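Local coordinates for hypothetical conserved protein TTC0263 (Thermus thermophilus, PDB 2PL2) that is of unknown function but folds as an all-helical tetratricopeptide repeat protein, a family whose members commonly serve as scaffolds for protein-protein interactions, at residues 7-12 with 38-43; 86-91 with 128-133. One frame throughout, in Å; residues are numbered along the deposited sequence.

Interaction 1: residues 7-12 with 38-43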
loop_
_atom_site.group_PDB
_atom_site.type_symbol
_atom_site.label_atom_id
_atom_site.label_comp_id
_atom_site.label_asym_id
_atom_site.label_seq_id
_atom_site.Cartn_x
_atom_site.Cartn_y
_atom_site.Cartn_z
ATOM N N ASN A 7 -24.410 12.951 2.009
ATOM C CA ASN A 7 -23.370 13.575 1.206
ATOM C C ASN A 7 -21.957 13.132 1.570
ATOM O O ASN A 7 -21.225 12.626 0.721
ATOM C CB ASN A 7 -23.475 15.102 1.284
ATOM C CG ASN A 7 -24.780 15.632 0.700
ATOM O OD1 ASN A 7 -25.250 15.163 -0.347
ATOM N ND2 ASN A 7 -25.363 16.634 1.366
ATOM N N PRO A 8 -21.549 13.312 2.833
ATOM C CA PRO A 8 -20.187 12.881 3.162
ATOM C C PRO A 8 -19.927 11.398 2.889
ATOM O O PRO A 8 -18.860 11.029 2.400
ATOM C CB PRO A 8 -20.047 13.260 4.647
ATOM C CG PRO A 8 -21.472 13.255 5.155
ATOM C CD PRO A 8 -22.216 13.902 4.008
ATOM N N LEU A 9 -20.900 10.550 3.197
ATOM C CA LEU A 9 -20.743 9.116 2.976
ATOM C C LEU A 9 -20.668 8.780 1.488
ATOM O O LEU A 9 -19.837 7.974 1.065
ATOM C CB LEU A 9 -21.904 8.343 3.614
ATOM C CG LEU A 9 -21.933 6.820 3.417
ATOM C CD1 LEU A 9 -20.782 6.158 4.146
ATOM C CD2 LEU A 9 -23.259 6.280 3.937
ATOM N N ARG A 10 -21.532 9.410 0.696
ATOM C CA ARG A 10 -21.559 9.161 -0.740
ATOM C C ARG A 10 -20.286 9.626 -1.433
ATOM O O ARG A 10 -19.767 8.938 -2.314
ATOM C CB ARG A 10 -22.778 9.826 -1.397
ATOM C CG ARG A 10 -22.884 9.516 -2.896
ATOM C CD ARG A 10 -24.302 9.675 -3.475
ATOM N NE ARG A 10 -24.817 11.041 -3.407
ATOM C CZ ARG A 10 -24.190 12.112 -3.890
ATOM N NH1 ARG A 10 -23.006 11.986 -4.481
ATOM N NH2 ARG A 10 -24.747 13.314 -3.792
ATOM N N LEU A 11 -19.782 10.789 -1.033
ATOM C CA LEU A 11 -18.566 11.321 -1.631
ATOM C C LEU A 11 -17.384 10.464 -1.221
ATOM O O LEU A 11 -16.447 10.257 -1.994
ATOM C CB LEU A 11 -18.343 12.770 -1.189
ATOM C CG LEU A 11 -17.130 13.490 -1.798
ATOM C CD1 LEU A 11 -17.192 13.439 -3.327
ATOM C CD2 LEU A 11 -17.106 14.935 -1.310
ATOM N N GLY A 12 -17.437 9.954 -0.001
ATOM C CA GLY A 12 -16.355 9.117 0.465
ATOM C C GLY A 12 -16.218 7.866 -0.379
ATOM O O GLY A 12 -15.106 7.466 -0.722
ATOM N N ASP A 38 -23.892 3.356 12.450
ATOM C CA ASP A 38 -23.959 2.971 11.047
ATOM C C ASP A 38 -22.826 2.046 10.598
ATOM O O ASP A 38 -21.685 2.470 10.443
ATOM C CB ASP A 38 -23.995 4.225 10.184
ATOM C CG ASP A 38 -24.625 3.977 8.839
ATOM O OD1 ASP A 38 -25.742 3.413 8.804
ATOM O OD2 ASP A 38 -24.009 4.345 7.819
ATOM N N PRO A 39 -23.139 0.758 10.384
ATOM C CA PRO A 39 -22.145 -0.231 9.956
ATOM C C PRO A 39 -21.524 0.053 8.583
ATOM O O PRO A 39 -20.348 -0.240 8.359
ATOM C CB PRO A 39 -22.938 -1.542 9.988
ATOM C CG PRO A 39 -24.299 -1.107 9.612
ATOM C CD PRO A 39 -24.485 0.158 10.421
ATOM N N GLU A 40 -22.317 0.610 7.667
ATOM C CA GLU A 40 -21.822 0.921 6.336
ATOM C C GLU A 40 -20.669 1.927 6.385
ATOM O O GLU A 40 -19.664 1.740 5.702
ATOM C CB GLU A 40 -22.943 1.446 5.445
ATOM C CG GLU A 40 -22.453 1.828 4.051
ATOM C CD GLU A 40 -23.580 2.031 3.050
ATOM O OE1 GLU A 40 -24.601 2.674 3.396
ATOM O OE2 GLU A 40 -23.430 1.553 1.901
ATOM N N ALA A 41 -20.796 2.977 7.192
ATOM C CA ALA A 41 -19.710 3.948 7.308
ATOM C C ALA A 41 -18.486 3.275 7.941
ATOM O O ALA A 41 -17.364 3.453 7.448
ATOM C CB ALA A 41 -20.153 5.152 8.137
ATOM N N LEU A 42 -18.710 2.494 9.005
ATOM C CA LEU A 42 -17.640 1.776 9.719
ATOM C C LEU A 42 -16.944 0.797 8.794
ATOM O O LEU A 42 -15.742 0.553 8.899
ATOM C CB LEU A 42 -18.203 0.974 10.900
ATOM C CG LEU A 42 -18.579 1.614 12.233
ATOM C CD1 LEU A 42 -19.223 0.554 13.135
ATOM C CD2 LEU A 42 -17.337 2.188 12.901
ATOM N N TYR A 43 -17.736 0.192 7.919
ATOM C CA TYR A 43 -17.213 -0.759 6.951
ATOM C C TYR A 43 -16.246 -0.024 6.020
ATOM O O TYR A 43 -15.090 -0.423 5.875
ATOM C CB TYR A 43 -18.355 -1.365 6.122
ATOM C CG TYR A 43 -17.896 -1.952 4.798
ATOM C CD1 TYR A 43 -17.177 -3.144 4.747
ATOM C CD2 TYR A 43 -18.181 -1.302 3.598
ATOM C CE1 TYR A 43 -16.754 -3.679 3.529
ATOM C CE2 TYR A 43 -17.760 -1.818 2.382
ATOM C CZ TYR A 43 -17.050 -3.009 2.349
ATOM O OH TYR A 43 -16.642 -3.516 1.131
#
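L9 and A41 mark the closest approach of the two backbones, their CA atoms 6.8 Å apart, where the first turn of helix 6-17 faces the first turn of helix 39-51. The arrangement belongs to a tetratricopeptide repeat array: helix 21-32 lies between the two in sequence, yet they touch directly. Segment 7-12 is regular helix, with L11 N hydrogen-bonded to N7 O and G12 N to P8 O. Segment 38-43 begins with D38 at the N-cap position; the hydrogen bond from L42 N back to D38 O is weak, but Y43 N reaches P39 O at 2.7 Å. L9 is the one residue of its segment that touches the other. Its CB points toward helix 39-51, and CG lies anti to the backbone N (chi1 177°), which carries the isobutyl fork across the gap. The fork divides the work. CD1 lands on the backbone of A41, 4.0 Å from CA. CD2 turns instead to the acidic residues, with E40 OE1 3.9 Å away. E40 reaches this methyl by an extended chain that crosses the L9 side chain at about a right angle, so a methyl rests against a carboxylate oxygen, and E40, being exposed, can keep its charge near solvent. D38 is tied down through its backbone N, hydrogen-bonded to N35 OD1, whereas its carboxylate lies close to that of E5; two such like charges could raise the proton affinity of one of them. Helix 21-32 completes the packing, A31 and L32 touching A41 and L27 touching L11. A41 is buried, and its small side chain leaves the leucine close to the helix backbone: A41 CB stands 4.2 Å from L9 CD1.

Interaction 2: residues 86-91 with 128-133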
loop_
_atom_site.group_PDB
_atom_site.type_symbol
_atom_site.label_atom_id
_atom_site.label_comp_id
_atom_site.label_asym_id
_atom_site.label_seq_id
_atom_site.Cartn_x
_atom_site.Cartn_y
_atom_site.Cartn_z
ATOM N N LEU A 86 -2.037 -8.600 8.997
ATOM C CA LEU A 86 -1.311 -9.030 10.188
ATOM C C LEU A 86 -0.434 -10.249 9.886
ATOM O O LEU A 86 0.578 -10.468 10.549
ATOM C CB LEU A 86 -2.297 -9.386 11.297
ATOM C CG LEU A 86 -3.094 -8.263 11.958
ATOM C CD1 LEU A 86 -4.266 -8.849 12.742
ATOM C CD2 LEU A 86 -2.175 -7.473 12.868
ATOM N N TYR A 87 -0.835 -11.045 8.896
ATOM C CA TYR A 87 -0.079 -12.233 8.499
ATOM C C TYR A 87 1.196 -11.877 7.747
ATOM O O TYR A 87 2.223 -12.526 7.921
ATOM C CB TYR A 87 -0.914 -13.143 7.600
ATOM C CG TYR A 87 -0.049 -14.045 6.737
ATOM C CD1 TYR A 87 0.656 -15.105 7.298
ATOM C CD2 TYR A 87 0.124 -13.785 5.369
ATOM C CE1 TYR A 87 1.510 -15.889 6.525
ATOM C CE2 TYR A 87 0.973 -14.557 4.591
ATOM C CZ TYR A 87 1.669 -15.606 5.176
ATOM O OH TYR A 87 2.526 -16.384 4.427
ATOM N N ARG A 88 1.112 -10.875 6.879
ATOM C CA ARG A 88 2.271 -10.450 6.112
ATOM C C ARG A 88 3.253 -9.845 7.099
ATOM O O ARG A 88 4.461 -10.076 7.018
ATOM C CB ARG A 88 1.865 -9.408 5.064
ATOM C CG ARG A 88 0.867 -9.915 4.032
ATOM C CD ARG A 88 0.531 -8.852 2.990
ATOM N NE ARG A 88 -0.408 -9.339 1.978
ATOM C CZ ARG A 88 -0.155 -10.337 1.133
ATOM N NH1 ARG A 88 1.016 -10.964 1.170
ATOM N NH2 ARG A 88 -1.075 -10.708 0.250
ATOM N N GLN A 89 2.705 -9.082 8.041
ATOM C CA GLN A 89 3.476 -8.413 9.086
ATOM C C GLN A 89 3.860 -9.414 10.180
ATOM O O GLN A 89 4.462 -9.050 11.189
ATOM C CB GLN A 89 2.634 -7.267 9.663
ATOM C CG GLN A 89 3.146 -6.630 10.934
ATOM C CD GLN A 89 2.104 -6.663 12.041
ATOM O OE1 GLN A 89 1.770 -7.728 12.557
ATOM N NE2 GLN A 89 1.577 -5.497 12.400
ATOM N N ALA A 90 3.520 -10.682 9.959
ATOM C CA ALA A 90 3.816 -11.735 10.921
ATOM C C ALA A 90 5.279 -11.779 11.335
ATOM O O ALA A 90 6.144 -12.185 10.559
ATOM C CB ALA A 90 3.405 -13.082 10.358
ATOM N N GLU A 91 5.541 -11.367 12.571
ATOM C CA GLU A 91 6.889 -11.366 13.120
ATOM C C GLU A 91 7.438 -12.794 13.077
ATOM O O GLU A 91 8.545 -13.033 12.592
ATOM C CB GLU A 91 6.845 -10.839 14.560
ATOM C CG GLU A 91 8.195 -10.474 15.158
ATOM C CD GLU A 91 8.999 -11.686 15.592
ATOM O OE1 GLU A 91 8.523 -12.421 16.485
ATOM O OE2 GLU A 91 10.105 -11.899 15.045
ATOM N N TYR A 128 -6.104 -19.186 1.119
ATOM C CA TYR A 128 -5.566 -20.533 0.958
ATOM C C TYR A 128 -4.181 -20.481 0.319
ATOM O O TYR A 128 -3.307 -21.289 0.645
ATOM C CB TYR A 128 -6.480 -21.383 0.084
ATOM C CG TYR A 128 -7.663 -21.962 0.811
ATOM C CD1 TYR A 128 -7.496 -22.708 1.981
ATOM C CD2 TYR A 128 -8.944 -21.794 0.317
ATOM C CE1 TYR A 128 -8.582 -23.272 2.637
ATOM C CE2 TYR A 128 -10.038 -22.355 0.961
ATOM C CZ TYR A 128 -9.849 -23.092 2.122
ATOM O OH TYR A 128 -10.936 -23.633 2.746
ATOM N N ALA A 129 -3.985 -19.534 -0.597
ATOM C CA ALA A 129 -2.694 -19.384 -1.263
ATOM C C ALA A 129 -1.623 -18.989 -0.241
ATOM O O ALA A 129 -0.558 -19.598 -0.180
ATOM C CB ALA A 129 -2.792 -18.335 -2.364
ATOM N N LEU A 130 -1.909 -17.968 0.564
ATOM C CA LEU A 130 -0.963 -17.523 1.585
ATOM C C LEU A 130 -0.638 -18.690 2.504
ATOM O O LEU A 130 0.435 -18.732 3.107
ATOM C CB LEU A 130 -1.554 -16.364 2.387
ATOM C CG LEU A 130 -1.833 -15.118 1.542
ATOM C CD1 LEU A 130 -2.589 -14.081 2.351
ATOM C CD2 LEU A 130 -0.511 -14.546 1.039
ATOM N N LEU A 131 -1.578 -19.630 2.612
ATOM C CA LEU A 131 -1.393 -20.816 3.439
ATOM C C LEU A 131 -0.643 -21.879 2.643
ATOM O O LEU A 131 -0.438 -22.995 3.110
ATOM C CB LEU A 131 -2.747 -21.385 3.878
ATOM C CG LEU A 131 -3.520 -20.726 5.027
ATOM C CD1 LEU A 131 -4.952 -21.246 5.031
ATOM C CD2 LEU A 131 -2.844 -21.013 6.353
ATOM N N GLY A 132 -0.229 -21.530 1.434
ATOM C CA GLY A 132 0.475 -22.490 0.614
ATOM C C GLY A 132 -0.445 -23.631 0.231
ATOM O O GLY A 132 0.005 -24.751 -0.008
ATOM N N GLU A 133 -1.744 -23.357 0.196
ATOM C CA GLU A 133 -2.716 -24.376 -0.186
ATOM C C GLU A 133 -3.216 -24.097 -1.595
ATOM O O GLU A 133 -4.394 -23.807 -1.818
ATOM C CB GLU A 133 -3.882 -24.404 0.796
ATOM C CG GLU A 133 -3.545 -25.034 2.136
ATOM C CD GLU A 133 -4.751 -25.115 3.043
ATOM O OE1 GLU A 133 -5.281 -24.047 3.435
ATOM O OE2 GLU A 133 -5.177 -26.248 3.355
#
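The Y87 ring and the R88 guanidinium both receive L130, each in a different way. L130 CB comes to the phenol ring obliquely, 3.8 Å from CE2, while L130 CD1 lies over one face of the guanidinium. The second methyl, CD2, touches both groups: it is 3.8 Å from Y87 CE2 and 3.9 Å from R88 NH1. At the far end of the ring, Y87 OH lies 3.4 Å from L130 O, near the end of the helix. A third flat group, the Y128 ring, has E133 OE1 in its plane at the edge, within segment 128-133 itself. This is a contact between two helix ends in a tetratricopeptide repeat array, the last turn of helix 73-88 against that of helix 118-130. Y87 points its CB toward the other segment and holds CG anti to the backbone N (chi1 157°), which sends the ring across L130 at a slant. R88 sets out in another direction, but its chain runs extended from CG to NE and brings the guanidinium back to cross L130 at about a right angle. Just beyond L130 the helix closes in a Schellman motif: G132, with positive phi (66°), and E133 are hydrogen-bonded back to A129 O and Y128 O. E133 then sits at the N-cap position of helix 134-147 and forms a salt bridge with K136. L100 of helix 93-113 packs on both Y87 and L130, while R88 also packs on L52 of the second subunit. What the two segments share is mainly carbon against carbon and carbon against a cationic plane: L130 covers part of the guanidinium without offering its N-H groups an acceptor from its side chain, so R88 joins this contact by packing rather than by charge pairing.

How the interactions relate
The two contacts share no helix and lie on opposite sides of the chain's centre, their own centres about 30 Å apart and their nearest atoms about 15 Å. Both link helices that have one other helix between them in sequence, and in both a leucine is central. Interaction 1 is partly buried and joins the starts of two helices, where a leucine meets a small buried residue and two carboxylates. Interaction 2 is a surface contact between helix ends, with aromatic and cationic planes in place of acids. The second subunit touches only the latter, through R88 and Q89; segments 7-12 and 38-43 meet no other protein chain of the assembly.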